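Local atomic coordinates of HepC.19480.a.B1 (Helicobacter pylori, PDB entry 6MTZ), a protein that is of unknown function but probably acts as a phosphoesterase of the DHH/DHHA1 family. Residues Q180-L184 against K225-L229; Y270-I275 against Y292-A297. One frame throughout, in Å; residues are numbered along the deposited sequence.

How the interactions relate
The two contacts lie 19 Å apart between centres, with about 6 Å between their nearest atoms, and do not touch. They follow each other along the chain: interaction 1 closes before interaction 2 opens. Interaction 1 belongs to the helical region between the two sheets. It ties the loop after helix 168-180 to the end of helix 213-228. Interaction 2 lies in the mixed sheet of the C-terminal domain, between the end of strand 264-270 and strand 291-295. The loop that carries Leu184 in interaction 1 runs on to interaction 2, where Asn185, Phe187, Met188 and Phe189 meet residues 270-272. That loop therefore links the helical region to the C-terminal domain.

Interaction 1: Q180-L184 against K225-L229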
ATOM      1  N   GLN A 180      -1.925  -5.560 -10.710  1.00 30.59           N
ATOM      2  CA  GLN A 180      -2.716  -6.759 -10.486  1.00 26.57           C
ATOM      3  C   GLN A 180      -2.258  -7.559  -9.284  1.00 22.64           C
ATOM      4  O   GLN A 180      -2.862  -8.594  -8.985  1.00 28.54           O
ATOM      5  CB  GLN A 180      -2.689  -7.641 -11.738  1.00 20.00           C
ATOM      6  CG  GLN A 180      -3.493  -7.034 -12.897  1.00 22.44           C
ATOM      7  CD  GLN A 180      -3.529  -7.930 -14.152  1.00 26.98           C
ATOM      8  OE1 GLN A 180      -2.762  -8.887 -14.290  1.00 26.89           O
ATOM      9  NE2 GLN A 180      -4.404  -7.603 -15.066  1.00 20.08           N
ATOM     10  N   SER A 181      -1.209  -7.125  -8.586  1.00 22.42           N
ATOM     11  CA  SER A 181      -0.763  -7.840  -7.389  1.00 22.73           C
ATOM     12  C   SER A 181      -1.506  -7.301  -6.162  1.00 23.10           C
ATOM     13  O   SER A 181      -0.926  -6.762  -5.226  1.00 25.21           O
ATOM     14  CB  SER A 181       0.757  -7.756  -7.234  1.00 21.67           C
ATOM     15  OG  SER A 181       1.248  -6.407  -7.286  1.00 27.65           O
ATOM     16  N   SER A 182      -2.830  -7.470  -6.189  1.00 23.76           N
ATOM     17  CA  SER A 182      -3.729  -6.946  -5.173  0.58 25.27           C
ATOM     18  C   SER A 182      -4.176  -8.017  -4.183  1.00 29.82           C
ATOM     19  O   SER A 182      -5.167  -7.811  -3.471  1.00 20.54           O
ATOM     20  CB  SER A 182      -4.941  -6.300  -5.842  0.58 26.15           C
ATOM     21  OG  SER A 182      -4.536  -5.443  -6.906  0.58 25.72           O
ATOM     22  N   GLU A 183      -3.468  -9.152  -4.129  1.00 24.75           N
ATOM     23  CA  GLU A 183      -3.846 -10.250  -3.244  1.00 26.30           C
ATOM     24  C   GLU A 183      -3.730  -9.904  -1.762  1.00 27.59           C
ATOM     25  O   GLU A 183      -4.351 -10.581  -0.945  1.00 30.26           O
ATOM     26  CB  GLU A 183      -2.993 -11.492  -3.546  1.00 23.40           C
ATOM     27  CG  GLU A 183      -3.265 -12.161  -4.910  1.00 28.41           C
ATOM     28  CD  GLU A 183      -2.667 -11.381  -6.065  1.00 33.45           C
ATOM     29  OE1 GLU A 183      -1.769 -10.544  -5.807  1.00 33.13           O
ATOM     30  OE2 GLU A 183      -3.106 -11.588  -7.220  1.00 26.21           O
ATOM     31  N   LEU A 184      -2.911  -8.914  -1.384  1.00 29.07           N
ATOM     32  CA  LEU A 184      -2.853  -8.422  -0.006  1.00 22.95           C
ATOM     33  C   LEU A 184      -3.436  -7.010   0.027  1.00 30.51           C
ATOM     34  O   LEU A 184      -2.820  -6.061  -0.487  1.00 26.83           O
ATOM     35  CB  LEU A 184      -1.421  -8.428   0.538  1.00 23.01           C
ATOM     36  CG  LEU A 184      -0.654  -9.763   0.560  1.00 28.46           C
ATOM     37  CD1 LEU A 184       0.776  -9.560   1.058  1.00 26.48           C
ATOM     38  CD2 LEU A 184      -1.358 -10.826   1.425  1.00 25.18           C
ATOM     39  N   LYS A 225       4.034 -15.351  -7.824  1.00 18.84           N
ATOM     40  CA  LYS A 225       3.138 -14.688  -6.881  1.00 23.53           C
ATOM     41  C   LYS A 225       2.635 -15.660  -5.825  1.00 23.12           C
ATOM     42  O   LYS A 225       2.561 -15.314  -4.638  1.00 24.28           O
ATOM     43  CB  LYS A 225       1.953 -14.056  -7.619  1.00 19.65           C
ATOM     44  CG  LYS A 225       2.331 -12.956  -8.619  1.00 22.89           C
ATOM     45  CD  LYS A 225       1.071 -12.486  -9.386  1.00 18.76           C
ATOM     46  CE  LYS A 225       0.054 -11.851  -8.427  1.00 18.97           C
ATOM     47  NZ  LYS A 225      -1.107 -11.207  -9.166  1.00 21.53           N
ATOM     48  N   LYS A 226       2.239 -16.864  -6.248  1.00 25.43           N
ATOM     49  CA  LYS A 226       1.773 -17.870  -5.300  1.00 29.86           C
ATOM     50  C   LYS A 226       2.846 -18.174  -4.264  1.00 27.18           C
ATOM     51  O   LYS A 226       2.541 -18.359  -3.079  1.00 24.74           O
ATOM     52  CB  LYS A 226       1.379 -19.161  -6.030  1.00 21.57           C
ATOM     53  CG  LYS A 226       0.043 -19.126  -6.724  1.00 23.76           C
ATOM     54  CD  LYS A 226      -0.344 -20.556  -7.145  1.00 29.98           C
ATOM     55  CE  LYS A 226      -1.768 -20.653  -7.602  1.00 19.34           C
ATOM     56  NZ  LYS A 226      -2.152 -22.027  -8.021  1.00 23.68           N
ATOM     57  N   ILE A 227       4.109 -18.218  -4.693  1.00 24.29           N
ATOM     58  CA  ILE A 227       5.191 -18.518  -3.766  1.00 27.76           C
ATOM     59  C   ILE A 227       5.472 -17.324  -2.868  1.00 23.66           C
ATOM     60  O   ILE A 227       5.685 -17.479  -1.660  1.00 21.53           O
ATOM     61  CB  ILE A 227       6.445 -18.960  -4.540  1.00 26.71           C
ATOM     62  CG1 ILE A 227       6.218 -20.357  -5.116  1.00 24.10           C
ATOM     63  CG2 ILE A 227       7.658 -18.989  -3.635  1.00 34.35           C
ATOM     64  CD1 ILE A 227       7.237 -20.729  -6.103  1.00 27.45           C
ATOM     65  N   ALA A 228       5.467 -16.115  -3.432  1.00 19.78           N
ATOM     66  CA  ALA A 228       5.736 -14.943  -2.598  1.00 21.09           C
ATOM     67  C   ALA A 228       4.659 -14.769  -1.535  1.00 29.20           C
ATOM     68  O   ALA A 228       4.922 -14.202  -0.469  1.00 30.72           O
ATOM     69  CB  ALA A 228       5.838 -13.687  -3.463  1.00 18.76           C
ATOM     70  N   LEU A 229       3.450 -15.271  -1.793  1.00 24.04           N
ATOM     71  CA  LEU A 229       2.385 -15.156  -0.803  1.00 25.15           C
ATOM     72  C   LEU A 229       2.460 -16.231   0.274  1.00 24.72           C
ATOM     73  O   LEU A 229       1.582 -16.270   1.140  1.00 35.54           O
ATOM     74  CB  LEU A 229       1.021 -15.217  -1.483  1.00 20.15           C
ATOM     75  CG  LEU A 229       0.603 -13.994  -2.296  1.00 24.51           C
ATOM     76  CD1 LEU A 229      -0.570 -14.376  -3.160  1.00 24.22           C
ATOM     77  CD2 LEU A 229       0.239 -12.839  -1.367  1.00 22.26           C
TER
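Lys225 NZ is gripped by two oxygens of residues 180-184. The stronger bond is the salt bridge to Glu183 OE2, with NZ and OE2 2.8 Å apart. The ammonium meets this oxygen on its syn side, 30° out of the carboxylate plane. A weak hydrogen bond runs from Lys225 NZ to the backbone oxygen Gln180 O, at 3.2 Å. This carbonyl also takes a weak bond from Ser182 N and closes an inverse gamma turn centred on Ser181. The lysine thus ties the carboxylate to the turn.

The Lys225 chain extends from the helix and bends at chi3 (63°), close to its charged end. Its CE carbon lies 3.4 Å from Glu183 OE1. The Glu183 chain bends too, at chi2 (76°), and crosses the lysine at about a right angle. Its other oxygen, OE1, is hydrogen-bonded to Tyr196 OH. With each oxygen engaged by a different residue, rotation of the carboxylate is restricted. The positive charge of Lys225 probably favours the ionised form of Glu183.

One helical turn further on, Leu229 gives an apolar contact beside the charges. Its two methyls divide the work. CD1 packs on the aliphatic part of Glu183, 3.8 Å from CB. CD2 meets the branch point of Leu184, 3.7 Å from CG, and lies 3.8 Å from Leu184 CD2. The two leucine side chains lie alongside and point opposite ways.

A loop packs here on the last turn of helix 213-228 and the residue after it. Tyr196 of helix 190-203 touches Leu184, Lys225 and Leu229. Lys197 of that helix is hydrogen-bonded to Ser181 OG. Met238 and Ile241 of helix 238-251 pack against Leu229.

Interaction 2: Y270-I275 against Y292-A297; sequences YSMGGI and YIDVNA
A beta-alpha-beta crossover joins these segments: strand 264-270 leads through helix 276-285 into the parallel neighbouring strand 291-295. Tyr270 pairs with Val295 at the end of the first strand. Ser271 N bonds Val295 O at 2.8 Å, nearly straight at 168°. The same carbonyl oxygen receives a CA-H contact from Tyr270 CA, at 3.2 Å.

Beyond this pair the chain leaves the sheet, and the carboxylate of Asp294 holds the turn before the helix. With chi1 at -176°, CG of Asp294 points away from the backbone N, and the carboxylate reaches the turn. Met272 N bonds OD1 of Asp294 at 3.0 Å, on the syn side and 22° out of the carboxylate plane. Gly273 N bonds Asp294 OD2 at 3.3 Å, coming from above that plane. A water also links the two, donating to OD2 and accepting weakly from Gly273 N. Ser269 OG is hydrogen-bonded to Asp294 OD1 and to Tyr292 OH. Ser269, on the neighbouring strand 264-270, is thus a second-shell partner that probably steadies the carboxylate.

Ile275, at the N-cap position of helix 276-285, packs its side chain on strand 291-295. Its CG2 methyl lies 3.8 Å from Asp294 CB. The longer branch reaches the Tyr292 ring, with Ile275 CD1 3.7 Å from Tyr292 CD1. Met272 crosses Tyr292 at about a right angle, and Met272 SD lies 3.5 Å from Tyr292 OH.

At the other end, the Tyr270 ring lies along the backbone of residues 295-297. Its hydroxyl OH is 3.4 Å from Ala297 CB. Phe187 meets this ring edge-to-face, and Ile344 of helix 341-353 also touches Tyr270.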
ATOM      1  N   TYR A 270     -11.620  -3.254   6.570  1.00 30.21           N
ATOM      2  CA  TYR A 270     -11.932  -2.061   5.784  1.00 30.01           C
ATOM      3  C   TYR A 270     -11.320  -2.157   4.402  1.00 30.43           C
ATOM      4  O   TYR A 270     -10.123  -2.423   4.281  1.00 30.98           O
ATOM      5  CB  TYR A 270     -11.408  -0.803   6.467  1.00 30.01           C
ATOM      6  CG  TYR A 270     -11.709   0.497   5.758  1.00 33.73           C
ATOM      7  CD1 TYR A 270     -13.005   0.996   5.712  1.00 32.03           C
ATOM      8  CD2 TYR A 270     -10.687   1.263   5.195  1.00 37.92           C
ATOM      9  CE1 TYR A 270     -13.296   2.199   5.103  1.00 28.92           C
ATOM     10  CE2 TYR A 270     -10.966   2.489   4.574  1.00 36.15           C
ATOM     11  CZ  TYR A 270     -12.273   2.947   4.531  1.00 41.70           C
ATOM     12  OH  TYR A 270     -12.573   4.153   3.927  1.00 39.28           O
ATOM     13  N   SER A 271     -12.144  -1.932   3.374  1.00 25.03           N
ATOM     14  CA  SER A 271     -11.797  -1.945   1.947  1.00 24.45           C
ATOM     15  C   SER A 271     -11.477  -3.332   1.398  1.00 27.48           C
ATOM     16  O   SER A 271     -10.979  -3.439   0.269  1.00 32.77           O
ATOM     17  CB  SER A 271     -10.628  -1.003   1.624  1.00 26.99           C
ATOM     18  OG  SER A 271      -9.375  -1.582   1.984  1.00 31.13           O
ATOM     19  N   MET A 272     -11.772  -4.411   2.122  1.00 31.03           N
ATOM     20  CA  MET A 272     -11.321  -5.714   1.621  1.00 33.73           C
ATOM     21  C   MET A 272     -12.160  -6.241   0.462  1.00 35.12           C
ATOM     22  O   MET A 272     -11.666  -7.077  -0.305  1.00 33.82           O
ATOM     23  CB  MET A 272     -11.274  -6.718   2.761  1.00 31.92           C
ATOM     24  CG  MET A 272     -10.264  -6.274   3.811  1.00 38.23           C
ATOM     25  SD  MET A 272      -9.581  -7.599   4.808  1.00 39.94           S
ATOM     26  CE  MET A 272      -8.600  -8.485   3.586  1.00 29.24           C
ATOM     27  N   GLY A 273     -13.401  -5.789   0.314  1.00 35.06           N
ATOM     28  CA  GLY A 273     -14.158  -6.033  -0.918  1.00 45.30           C
ATOM     29  C   GLY A 273     -14.986  -7.315  -0.849  1.00 55.75           C
ATOM     30  O   GLY A 273     -15.957  -7.387  -0.091  1.00 50.76           O
ATOM     31  N   GLY A 274     -14.619  -8.303  -1.665  1.00 61.03           N
ATOM     32  CA  GLY A 274     -15.309  -9.584  -1.678  1.00 60.74           C
ATOM     33  C   GLY A 274     -14.787 -10.495  -0.588  1.00 60.29           C
ATOM     34  O   GLY A 274     -13.629 -10.919  -0.630  1.00 58.30           O
ATOM     35  N   ILE A 275     -15.628 -10.814   0.393  1.00 50.52           N
ATOM     36  CA  ILE A 275     -15.140 -11.351   1.653  1.00 31.38           C
ATOM     37  C   ILE A 275     -15.622 -12.774   1.914  1.00 43.82           C
ATOM     38  O   ILE A 275     -15.389 -13.307   3.002  1.00 41.64           O
ATOM     39  CB  ILE A 275     -15.527 -10.426   2.822  1.00 43.80           C
ATOM     40  CG1 ILE A 275     -17.038 -10.458   3.034  1.00 37.11           C
ATOM     41  CG2 ILE A 275     -15.064  -8.982   2.554  1.00 47.23           C
ATOM     42  CD1 ILE A 275     -17.436  -9.971   4.392  1.00 40.39           C
ATOM     43  N   TYR A 292     -18.286 -11.607  10.642  1.00 39.94           N
ATOM     44  CA  TYR A 292     -17.252 -10.829  10.000  1.00 34.42           C
ATOM     45  C   TYR A 292     -17.945  -9.670   9.309  1.00 38.37           C
ATOM     46  O   TYR A 292     -19.026  -9.843   8.737  1.00 33.74           O
ATOM     47  CB  TYR A 292     -16.457 -11.697   9.004  1.00 32.81           C
ATOM     48  CG  TYR A 292     -15.216 -11.034   8.464  1.00 31.44           C
ATOM     49  CD1 TYR A 292     -15.302 -10.080   7.464  1.00 38.36           C
ATOM     50  CD2 TYR A 292     -13.958 -11.356   8.957  1.00 33.35           C
ATOM     51  CE1 TYR A 292     -14.175  -9.456   6.972  1.00 36.94           C
ATOM     52  CE2 TYR A 292     -12.825 -10.736   8.474  1.00 34.08           C
ATOM     53  CZ  TYR A 292     -12.944  -9.786   7.476  1.00 35.79           C
ATOM     54  OH  TYR A 292     -11.835  -9.154   6.979  1.00 28.88           O
ATOM     55  N   ILE A 293     -17.353  -8.481   9.396  1.00 30.61           N
ATOM     56  CA  ILE A 293     -17.953  -7.301   8.791  1.00 26.79           C
ATOM     57  C   ILE A 293     -16.851  -6.491   8.118  1.00 35.36           C
ATOM     58  O   ILE A 293     -15.808  -6.223   8.723  1.00 33.89           O
ATOM     59  CB  ILE A 293     -18.735  -6.471   9.829  1.00 28.73           C
ATOM     60  CG1 ILE A 293     -19.310  -5.200   9.198  1.00 35.85           C
ATOM     61  CG2 ILE A 293     -17.873  -6.142  11.060  1.00 27.19           C
ATOM     62  CD1 ILE A 293     -20.268  -4.450  10.113  1.00 32.32           C
ATOM     63  N   ASP A 294     -17.060  -6.155   6.848  1.00 25.38           N
ATOM     64  CA  ASP A 294     -16.167  -5.294   6.085  1.00 33.79           C
ATOM     65  C   ASP A 294     -16.948  -4.079   5.604  1.00 35.79           C
ATOM     66  O   ASP A 294     -18.097  -4.199   5.164  1.00 36.70           O
ATOM     67  CB  ASP A 294     -15.557  -6.041   4.889  1.00 27.61           C
ATOM     68  CG  ASP A 294     -14.545  -5.209   4.126  1.00 30.23           C
ATOM     69  OD1 ASP A 294     -13.402  -5.037   4.612  1.00 31.79           O
ATOM     70  OD2 ASP A 294     -14.894  -4.736   3.029  1.00 37.21           O
ATOM     71  N   VAL A 295     -16.327  -2.907   5.714  1.00 27.85           N
ATOM     72  CA  VAL A 295     -16.888  -1.650   5.231  1.00 27.17           C
ATOM     73  C   VAL A 295     -15.929  -1.066   4.204  1.00 24.18           C
ATOM     74  O   VAL A 295     -14.708  -1.218   4.321  1.00 32.69           O
ATOM     75  CB  VAL A 295     -17.117  -0.650   6.387  1.00 40.29           C
ATOM     76  CG1 VAL A 295     -17.964   0.527   5.921  1.00 35.75           C
ATOM     77  CG2 VAL A 295     -17.759  -1.356   7.571  1.00 48.17           C
ATOM     78  N   ASN A 296     -16.474  -0.398   3.190  1.00 31.34           N
ATOM     79  CA  ASN A 296     -15.626   0.329   2.250  1.00 30.34           C
ATOM     80  C   ASN A 296     -15.820   1.835   2.439  1.00 37.34           C
ATOM     81  O   ASN A 296     -16.582   2.282   3.296  1.00 30.94           O
ATOM     82  CB  ASN A 296     -15.880  -0.121   0.801  1.00 30.64           C
ATOM     83  CG  ASN A 296     -17.271   0.252   0.275  1.00 41.12           C
ATOM     84  OD1 ASN A 296     -17.976   1.084   0.851  1.00 34.45           O
ATOM     85  ND2 ASN A 296     -17.659  -0.367  -0.852  1.00 34.44           N
ATOM     86  N   ALA A 297     -15.107   2.618   1.623  1.00 35.54           N
ATOM     87  CA  ALA A 297     -15.063   4.065   1.789  1.00 29.08           C
ATOM     88  C   ALA A 297     -16.392   4.736   1.484  1.00 33.30           C
ATOM     89  O   ALA A 297     -16.593   5.885   1.883  1.00 32.44           O
ATOM     90  CB  ALA A 297     -13.975   4.661   0.889  1.00 35.43           C
TER
HETATM   91  O   HOH W   1     -14.659  -3.385   0.861  1.00 31.57           O